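Local coordinates for protein type VI secretion system component (Escherichia coli O6, PDB 2P5Z) that probably forms part of the trimeric spike of the type VI secretion system, resembling the bacteriophage T4 tail proteins gp27 and gp5, at residues K95-S98 / A104-E107; Y208-T213 / I365-R370; L139-Q144 / P422-L427. One frame throughout, in Å; residues are numbered along the deposited sequence.

From the N terminus, contact 1 closes first: only five residues separate K95-S98 from A104-E107, so it shuts the hairpin of strands 85-99 and 104-111 before the others open. Contact 3 opens next at L139-Q144, around the end of helix 131-140. Contact 2 then opens at Y208-T213 and closes at I365-R370, wholly within the span of contact 3, which shuts last at P422-L427. Contacts 1 and 2 belong to the part resembling a phage baseplate hub, their nearest atoms about 28 Å apart. Contact 3 bridges from that part to the OB-type sheet; its centre is about 37 Å from that of contact 2, on the other side of the chain's centre.

Contact 1 of 3, residues K95-S98 / A104-E107; sequences KHLS and ARYE
K95-S98 and A104-E107 are facing arms of an antiparallel beta hairpin, interrupted by a classic beta bulge where L97 and S98 both face R105. The backbone bonds follow this register. K95 and E107 form a hydrogen-bonded pair, with K95 N to E107 O and E107 N to K95 O both 2.8 Å. At the bulge L97 N donates to R105 O, while R105 N donates to S98 O at 2.9 Å.

The aromatic contact is on the H96 and Y106 face. The Y106 edge turns toward the H96 ring face, the planes 51° apart, and CE2 of Y106 comes to 3.5 Å from ND1 of H96. With CG of H96 anti to the backbone N (chi1 -175°), the imidazole reaches along the hairpin, where its NE2 lies 3.5 Å from A104 CB. H96 NE2 also bonds S99 OG, and the Y106 hydroxyl is held by D53 O and I56 N.

The face of K95, S98, R105 and E107 carries the charged groups. K95 and E107 run side by side in a long salt bridge, and Q48 bonds both E107 OE1 and R105 NE. L97, turned toward the partner strand at the bulge, puts CB over the centre of one face of the R105 guanidinium. Beyond K95 and H96 the ladder continues into a strand of the second subunit, where T235 OG1 of that subunit bonds H96 N. At the bulge end, S98 OG, which lies 16° out of the guanidinium plane, accepts from R105 NH1 at 3.2 Å.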
loop_
_atom_site.group_PDB
_atom_site.type_symbol
_atom_site.label_atom_id
_atom_site.label_comp_id
_atom_site.label_asym_id
_atom_site.label_seq_id
_atom_site.Cartn_x
_atom_site.Cartn_y
_atom_site.Cartn_z
ATOM N N LYS A 95 4.925 -0.609 27.141
ATOM C CA LYS A 95 3.527 -0.927 27.366
ATOM C C LYS A 95 3.310 -1.483 28.762
ATOM O O LYS A 95 4.053 -2.352 29.200
ATOM C CB LYS A 95 3.078 -1.971 26.344
ATOM C CG LYS A 95 2.794 -1.437 24.978
ATOM C CD LYS A 95 2.855 -2.537 23.987
ATOM C CE LYS A 95 2.091 -2.157 22.736
ATOM N NZ LYS A 95 2.244 -3.262 21.751
ATOM N N HIS A 96 2.306 -0.987 29.469
ATOM C CA HIS A 96 1.831 -1.701 30.645
ATOM C C HIS A 96 0.662 -2.580 30.187
ATOM O O HIS A 96 -0.348 -2.078 29.732
ATOM C CB HIS A 96 1.391 -0.713 31.724
ATOM C CG HIS A 96 0.993 -1.349 33.030
ATOM N ND1 HIS A 96 1.122 -0.695 34.240
ATOM C CD2 HIS A 96 0.462 -2.564 33.320
ATOM C CE1 HIS A 96 0.683 -1.474 35.210
ATOM N NE2 HIS A 96 0.278 -2.613 34.678
ATOM N N LEU A 97 0.797 -3.891 30.313
ATOM C CA LEU A 97 -0.195 -4.814 29.751
ATOM C C LEU A 97 -1.346 -5.213 30.682
ATOM O O LEU A 97 -2.493 -5.216 30.269
ATOM C CB LEU A 97 0.502 -6.055 29.215
ATOM C CG LEU A 97 1.247 -5.697 27.947
ATOM C CD1 LEU A 97 2.059 -6.852 27.452
ATOM C CD2 LEU A 97 0.226 -5.267 26.915
ATOM N N SER A 98 -1.041 -5.563 31.926
ATOM C CA SER A 98 -2.069 -5.976 32.895
ATOM C C SER A 98 -1.509 -5.883 34.290
ATOM O O SER A 98 -0.318 -5.649 34.471
ATOM C CB SER A 98 -2.543 -7.422 32.654
ATOM O OG SER A 98 -1.448 -8.317 32.666
ATOM N N ALA A 104 2.671 -6.896 37.791
ATOM C CA ALA A 104 2.171 -6.303 36.570
ATOM C C ALA A 104 2.966 -6.838 35.408
ATOM O O ALA A 104 4.110 -7.245 35.578
ATOM C CB ALA A 104 2.245 -4.799 36.627
ATOM N N ARG A 105 2.337 -6.865 34.237
ATOM C CA ARG A 105 2.960 -7.368 33.015
ATOM C C ARG A 105 3.301 -6.159 32.145
ATOM O O ARG A 105 2.515 -5.220 32.053
ATOM C CB ARG A 105 1.977 -8.296 32.311
ATOM C CG ARG A 105 2.484 -9.067 31.123
ATOM C CD ARG A 105 1.432 -10.091 30.767
ATOM N NE ARG A 105 1.055 -10.081 29.351
ATOM C CZ ARG A 105 -0.164 -9.788 28.890
ATOM N NH1 ARG A 105 -1.149 -9.476 29.724
ATOM N NH2 ARG A 105 -0.398 -9.813 27.581
ATOM N N TYR A 106 4.482 -6.169 31.539
ATOM C CA TYR A 106 4.946 -5.029 30.758
ATOM C C TYR A 106 5.541 -5.490 29.456
ATOM O O TYR A 106 5.959 -6.642 29.344
ATOM C CB TYR A 106 6.017 -4.216 31.501
ATOM C CG TYR A 106 5.533 -3.593 32.783
ATOM C CD1 TYR A 106 5.748 -4.222 34.011
ATOM C CD2 TYR A 106 4.853 -2.378 32.772
ATOM C CE1 TYR A 106 5.299 -3.658 35.194
ATOM C CE2 TYR A 106 4.397 -1.804 33.948
ATOM C CZ TYR A 106 4.620 -2.452 35.161
ATOM O OH TYR A 106 4.170 -1.880 36.341
ATOM N N GLU A 107 5.601 -4.585 28.477
ATOM C CA GLU A 107 6.352 -4.865 27.259
ATOM C C GLU A 107 7.291 -3.725 26.875
ATOM O O GLU A 107 6.959 -2.553 27.046
ATOM C CB GLU A 107 5.412 -5.212 26.106
ATOM C CG GLU A 107 6.095 -5.980 24.990
ATOM C CD GLU A 107 5.143 -6.359 23.871
ATOM O OE1 GLU A 107 4.383 -7.333 24.044
ATOM O OE2 GLU A 107 5.160 -5.695 22.810
#

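Contact 2 of 3, residues Y208-T213 / I365-R370; sequences YERGLT and IPYSER
Y367 meets both Y208 and R210 in the hub-like part, between the region leading into strand 209-214, which pairs in parallel with 326-330, and the loop after strand 359-366, which runs antiparallel to 343-353. In the first shell, CE1 of Y367 sits at the edge of the Y208 ring, 3.6 Å from CD2 of Y208. The two side chains meet obliquely, their ring planes 74° apart and centroids 5.9 Å from each other. R210 comes in almost at a right angle to Y367, and its guanidinium plane is turned 67° from the phenol ring.

In the next shell, CG of Y367 lies anti to the backbone N (chi1 -163°), which brings the ring beside Y208 and R210. The Y367 backbone is bonded to G342, and its side chain also touches E327. Y208 packs on L344 and its hydroxyl is hydrogen-bonded to the backbone N of Y373, so the ring is held at its far end. R210 NH2 also forms a long, weak ion pair with E327. The arginine bends at chi3, and its NH2 ends 3.4 Å from CZ and 3.3 Å from OH of Y367.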
loop_
_atom_site.group_PDB
_atom_site.type_symbol
_atom_site.label_atom_id
_atom_site.label_comp_id
_atom_site.label_asym_id
_atom_site.label_seq_id
_atom_site.Cartn_x
_atom_site.Cartn_y
_atom_site.Cartn_z
ATOM N N TYR A 208 31.334 -11.996 5.617
ATOM C CA TYR A 208 30.602 -13.098 6.225
ATOM C C TYR A 208 31.414 -13.660 7.376
ATOM O O TYR A 208 32.638 -13.692 7.323
ATOM C CB TYR A 208 30.372 -14.229 5.220
ATOM C CG TYR A 208 29.578 -13.903 3.967
ATOM C CD1 TYR A 208 28.862 -12.721 3.829
ATOM C CD2 TYR A 208 29.512 -14.828 2.927
ATOM C CE1 TYR A 208 28.128 -12.461 2.669
ATOM C CE2 TYR A 208 28.774 -14.588 1.772
ATOM C CZ TYR A 208 28.085 -13.407 1.645
ATOM O OH TYR A 208 27.360 -13.172 0.490
ATOM N N GLU A 209 30.736 -14.097 8.424
ATOM C CA GLU A 209 31.439 -14.695 9.538
ATOM C C GLU A 209 31.419 -16.222 9.444
ATOM O O GLU A 209 30.360 -16.844 9.355
ATOM C CB GLU A 209 30.862 -14.211 10.859
ATOM C CG GLU A 209 31.716 -14.586 12.044
ATOM C CD GLU A 209 31.149 -14.071 13.339
ATOM O OE1 GLU A 209 31.367 -14.733 14.378
ATOM O OE2 GLU A 209 30.476 -13.014 13.312
ATOM N N ARG A 210 32.610 -16.808 9.453
ATOM C CA ARG A 210 32.785 -18.254 9.338
ATOM C C ARG A 210 33.307 -18.819 10.667
ATOM O O ARG A 210 34.076 -18.154 11.360
ATOM C CB ARG A 210 33.753 -18.558 8.188
ATOM C CG ARG A 210 33.144 -18.367 6.811
ATOM C CD ARG A 210 34.204 -17.988 5.789
ATOM N NE ARG A 210 33.870 -18.489 4.456
ATOM C CZ ARG A 210 34.417 -19.571 3.900
ATOM N NH1 ARG A 210 35.340 -20.270 4.554
ATOM N NH2 ARG A 210 34.047 -19.952 2.683
ATOM N N GLY A 211 32.881 -20.023 11.049
ATOM C CA GLY A 211 31.915 -20.816 10.298
ATOM C C GLY A 211 31.401 -21.967 11.131
ATOM O O GLY A 211 32.079 -22.983 11.271
ATOM N N LEU A 212 30.203 -21.796 11.687
ATOM C CA LEU A 212 29.534 -22.832 12.465
ATOM C C LEU A 212 29.165 -24.026 11.605
ATOM O O LEU A 212 28.951 -23.902 10.392
ATOM C CB LEU A 212 28.252 -22.295 13.095
ATOM C CG LEU A 212 28.336 -21.187 14.134
ATOM C CD1 LEU A 212 27.027 -21.140 14.895
ATOM C CD2 LEU A 212 29.500 -21.419 15.085
ATOM N N THR A 213 29.112 -25.187 12.244
ATOM C CA THR A 213 28.570 -26.371 11.609
ATOM C C THR A 213 27.604 -27.048 12.565
ATOM O O THR A 213 28.009 -27.667 13.548
ATOM C CB THR A 213 29.658 -27.362 11.161
ATOM O OG1 THR A 213 30.588 -26.692 10.301
ATOM C CG2 THR A 213 29.032 -28.525 10.399
ATOM N N ILE A 365 20.706 -17.587 2.155
ATOM C CA ILE A 365 21.012 -17.715 0.728
ATOM C C ILE A 365 22.241 -18.615 0.644
ATOM O O ILE A 365 23.006 -18.681 1.608
ATOM C CB ILE A 365 21.265 -16.313 -0.012
ATOM C CG1 ILE A 365 22.509 -15.588 0.530
ATOM C CG2 ILE A 365 20.009 -15.412 -0.015
ATOM C CD1 ILE A 365 23.069 -14.547 -0.415
ATOM N N PRO A 366 22.416 -19.338 -0.479
ATOM C CA PRO A 366 23.594 -20.188 -0.627
ATOM C C PRO A 366 24.872 -19.378 -0.639
ATOM O O PRO A 366 24.853 -18.226 -1.077
ATOM C CB PRO A 366 23.421 -20.800 -2.018
ATOM C CG PRO A 366 21.989 -20.639 -2.358
ATOM C CD PRO A 366 21.513 -19.430 -1.647
ATOM N N TYR A 367 25.964 -19.966 -0.149
ATOM C CA TYR A 367 27.287 -19.435 -0.417
ATOM C C TYR A 367 27.575 -19.637 -1.906
ATOM O O TYR A 367 27.169 -20.640 -2.503
ATOM C CB TYR A 367 28.342 -20.151 0.416
ATOM C CG TYR A 367 29.656 -19.410 0.503
ATOM C CD1 TYR A 367 29.855 -18.452 1.488
ATOM C CD2 TYR A 367 30.706 -19.672 -0.391
ATOM C CE1 TYR A 367 31.053 -17.759 1.590
ATOM C CE2 TYR A 367 31.918 -18.978 -0.302
ATOM C CZ TYR A 367 32.079 -18.015 0.698
ATOM O OH TYR A 367 33.254 -17.293 0.840
ATOM N N SER A 368 28.255 -18.669 -2.503
ATOM C CA SER A 368 28.656 -18.752 -3.899
ATOM C C SER A 368 29.887 -17.894 -4.048
ATOM O O SER A 368 30.120 -17.002 -3.236
ATOM C CB SER A 368 27.548 -18.239 -4.816
ATOM O OG SER A 368 27.847 -18.475 -6.182
ATOM N N GLU A 369 30.692 -18.168 -5.064
ATOM C CA GLU A 369 31.871 -17.341 -5.297
ATOM C C GLU A 369 31.626 -16.363 -6.426
ATOM O O GLU A 369 32.433 -15.471 -6.660
ATOM C CB GLU A 369 33.109 -18.194 -5.578
ATOM C CG GLU A 369 33.783 -18.731 -4.321
ATOM C CD GLU A 369 34.894 -19.725 -4.632
ATOM O OE1 GLU A 369 35.579 -19.565 -5.673
ATOM O OE2 GLU A 369 35.081 -20.668 -3.831
ATOM N N ARG A 370 30.509 -16.521 -7.122
ATOM C CA ARG A 370 30.217 -15.614 -8.219
ATOM C C ARG A 370 29.050 -14.656 -7.983
ATOM O O ARG A 370 28.648 -13.944 -8.900
ATOM C CB ARG A 370 30.126 -16.346 -9.577
ATOM C CG ARG A 370 29.382 -17.682 -9.607
ATOM C CD ARG A 370 27.871 -17.485 -9.599
ATOM N NE ARG A 370 27.181 -18.246 -10.639
ATOM C CZ ARG A 370 26.815 -17.747 -11.818
ATOM N NH1 ARG A 370 27.084 -16.482 -12.124
ATOM N NH2 ARG A 370 26.182 -18.515 -12.696
#

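Contact 3 of 3, residues L139-Q144 / P422-L427; sequences LRERHQ and PGYESL
E141, near the C-terminal end of helix 131-140, meets Y424 of the loop leading into strand 426-429, which belongs to the five-stranded antiparallel sheet of the OB-type domain. The contact therefore joins the hub-like part of the chain to the domain that follows it, and it does so at the surface with two side chains that come from opposite directions.

From CA, the CB of E141 already heads toward the loop. CG stands anti to the carbonyl carbon (chi1 -57°), and the chain runs on extended beyond it (chi2 173°), which carries the carboxylate outward. At CD the chain comes within 3.8 Å of the Y424 hydroxyl OH. OE1 takes part in a salt bridge with K137 of helix 131-140, four residues earlier, and is 3.7 Å from Y424 OH. That bridge would limit how far the carboxylate can rotate and would balance part of its charge. OE2 is the nearer oxygen to the tyrosine, and the carboxylate plane is inclined 36° to the phenol ring.

On the other partner, the Y424 ring meets that of Y126 with planes at about 50°, the side chain touches A124, and the backbone bonds I125, contacts with strand 124-127 that probably fix its place. Both E141 and Y424 also touch a crystal neighbour, and lattice packing may influence their placement. At the tip, OE2 of E141 lies 3.1 Å from OH and 4.0 Å from CZ of Y424.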
loop_
_atom_site.group_PDB
_atom_site.type_symbol
_atom_site.label_atom_id
_atom_site.label_comp_id
_atom_site.label_asym_id
_atom_site.label_seq_id
_atom_site.Cartn_x
_atom_site.Cartn_y
_atom_site.Cartn_z
ATOM N N LEU A 139 25.555 9.546 10.402
ATOM C CA LEU A 139 25.851 8.896 11.680
ATOM C C LEU A 139 26.476 9.840 12.703
ATOM O O LEU A 139 25.943 9.991 13.822
ATOM C CB LEU A 139 26.730 7.651 11.473
ATOM C CG LEU A 139 25.942 6.520 10.783
ATOM C CD1 LEU A 139 26.775 5.288 10.465
ATOM C CD2 LEU A 139 24.732 6.151 11.624
ATOM N N ARG A 140 27.563 10.510 12.308
ATOM C CA ARG A 140 28.300 11.378 13.233
ATOM C C ARG A 140 27.633 12.717 13.551
ATOM O O ARG A 140 27.612 13.136 14.709
ATOM C CB ARG A 140 29.721 11.612 12.741
ATOM C CG ARG A 140 30.563 10.343 12.613
ATOM C CD ARG A 140 31.938 10.739 12.224
ATOM N NE ARG A 140 32.911 9.660 12.110
ATOM C CZ ARG A 140 33.619 9.189 13.132
ATOM N NH1 ARG A 140 34.500 8.230 12.918
ATOM N NH2 ARG A 140 33.436 9.659 14.365
ATOM N N GLU A 141 27.064 13.377 12.548
ATOM C CA GLU A 141 26.549 14.731 12.761
ATOM C C GLU A 141 25.234 14.774 13.502
ATOM O O GLU A 141 25.184 15.201 14.644
ATOM C CB GLU A 141 26.505 15.511 11.450
ATOM C CG GLU A 141 27.882 15.556 10.832
ATOM C CD GLU A 141 27.937 16.152 9.460
ATOM O OE1 GLU A 141 29.022 16.075 8.850
ATOM O OE2 GLU A 141 26.920 16.699 8.981
ATOM N N ARG A 142 24.175 14.291 12.876
ATOM C CA ARG A 142 22.855 14.316 13.491
ATOM C C ARG A 142 22.659 13.258 14.608
ATOM O O ARG A 142 21.766 13.368 15.437
ATOM C CB ARG A 142 21.804 14.188 12.376
ATOM C CG ARG A 142 20.342 14.271 12.802
ATOM C CD ARG A 142 19.970 15.588 13.473
ATOM N NE ARG A 142 18.543 15.585 13.792
ATOM C CZ ARG A 142 18.031 15.651 15.018
ATOM N NH1 ARG A 142 18.821 15.765 16.082
ATOM N NH2 ARG A 142 16.712 15.620 15.173
ATOM N N HIS A 143 23.487 12.225 14.660
ATOM C CA HIS A 143 23.155 11.140 15.594
ATOM C C HIS A 143 24.182 10.828 16.697
ATOM O O HIS A 143 23.961 9.934 17.507
ATOM C CB HIS A 143 22.624 9.908 14.830
ATOM C CG HIS A 143 21.418 10.223 13.991
ATOM N ND1 HIS A 143 20.162 10.404 14.532
ATOM C CD2 HIS A 143 21.292 10.472 12.665
ATOM C CE1 HIS A 143 19.305 10.711 13.575
ATOM N NE2 HIS A 143 19.966 10.758 12.431
ATOM N N GLN A 144 25.279 11.594 16.710
ATOM C CA GLN A 144 26.369 11.529 17.713
ATOM C C GLN A 144 27.058 10.182 17.833
ATOM O O GLN A 144 27.449 9.770 18.921
ATOM C CB GLN A 144 25.920 11.991 19.107
ATOM C CG GLN A 144 25.389 13.408 19.179
ATOM C CD GLN A 144 23.874 13.450 19.165
ATOM O OE1 GLN A 144 23.206 12.601 19.774
ATOM N NE2 GLN A 144 23.318 14.443 18.474
ATOM N N PRO A 422 21.875 23.013 7.872
ATOM C CA PRO A 422 22.793 24.153 7.773
ATOM C C PRO A 422 23.962 23.923 6.820
ATOM O O PRO A 422 24.713 22.955 6.971
ATOM C CB PRO A 422 23.324 24.301 9.201
ATOM C CG PRO A 422 22.247 23.746 10.063
ATOM C CD PRO A 422 21.650 22.618 9.277
ATOM N N GLY A 423 24.084 24.801 5.826
ATOM C CA GLY A 423 25.162 24.722 4.836
ATOM C C GLY A 423 24.971 23.617 3.817
ATOM O O GLY A 423 25.891 23.279 3.064
ATOM N N TYR A 424 23.772 23.046 3.798
ATOM C CA TYR A 424 23.462 21.969 2.887
ATOM C C TYR A 424 22.296 22.366 1.998
ATOM O O TYR A 424 21.610 21.506 1.443
ATOM C CB TYR A 424 23.115 20.706 3.663
ATOM C CG TYR A 424 24.273 20.005 4.322
ATOM C CD1 TYR A 424 24.469 20.088 5.687
ATOM C CD2 TYR A 424 25.142 19.225 3.586
ATOM C CE1 TYR A 424 25.508 19.429 6.302
ATOM C CE2 TYR A 424 26.193 18.560 4.183
ATOM C CZ TYR A 424 26.374 18.656 5.546
ATOM O OH TYR A 424 27.426 17.981 6.155
ATOM N N GLU A 425 22.100 23.673 1.858
ATOM C CA GLU A 425 20.963 24.235 1.137
ATOM C C GLU A 425 21.321 24.629 -0.284
ATOM O O GLU A 425 20.481 25.140 -1.014
ATOM C CB GLU A 425 20.421 25.485 1.845
ATOM C CG GLU A 425 20.544 25.497 3.368
ATOM C CD GLU A 425 21.843 26.129 3.874
ATOM O OE1 GLU A 425 22.610 26.666 3.041
ATOM O OE2 GLU A 425 22.094 26.073 5.104
ATOM N N SER A 426 22.569 24.432 -0.688
ATOM C CA SER A 426 22.968 25.025 -1.951
ATOM C C SER A 426 23.216 24.003 -3.060
ATOM O O SER A 426 23.701 22.899 -2.819
ATOM C CB SER A 426 24.108 26.037 -1.748
ATOM O OG SER A 426 25.375 25.498 -2.064
ATOM N N LEU A 427 22.877 24.385 -4.284
ATOM C CA LEU A 427 22.721 23.435 -5.365
ATOM C C LEU A 427 23.291 24.001 -6.659
ATOM O O LEU A 427 22.975 25.131 -7.031
ATOM C CB LEU A 427 21.226 23.166 -5.526
ATOM C CG LEU A 427 20.632 21.899 -6.133
ATOM C CD1 LEU A 427 20.235 22.169 -7.533
ATOM C CD2 LEU A 427 21.549 20.688 -6.042
#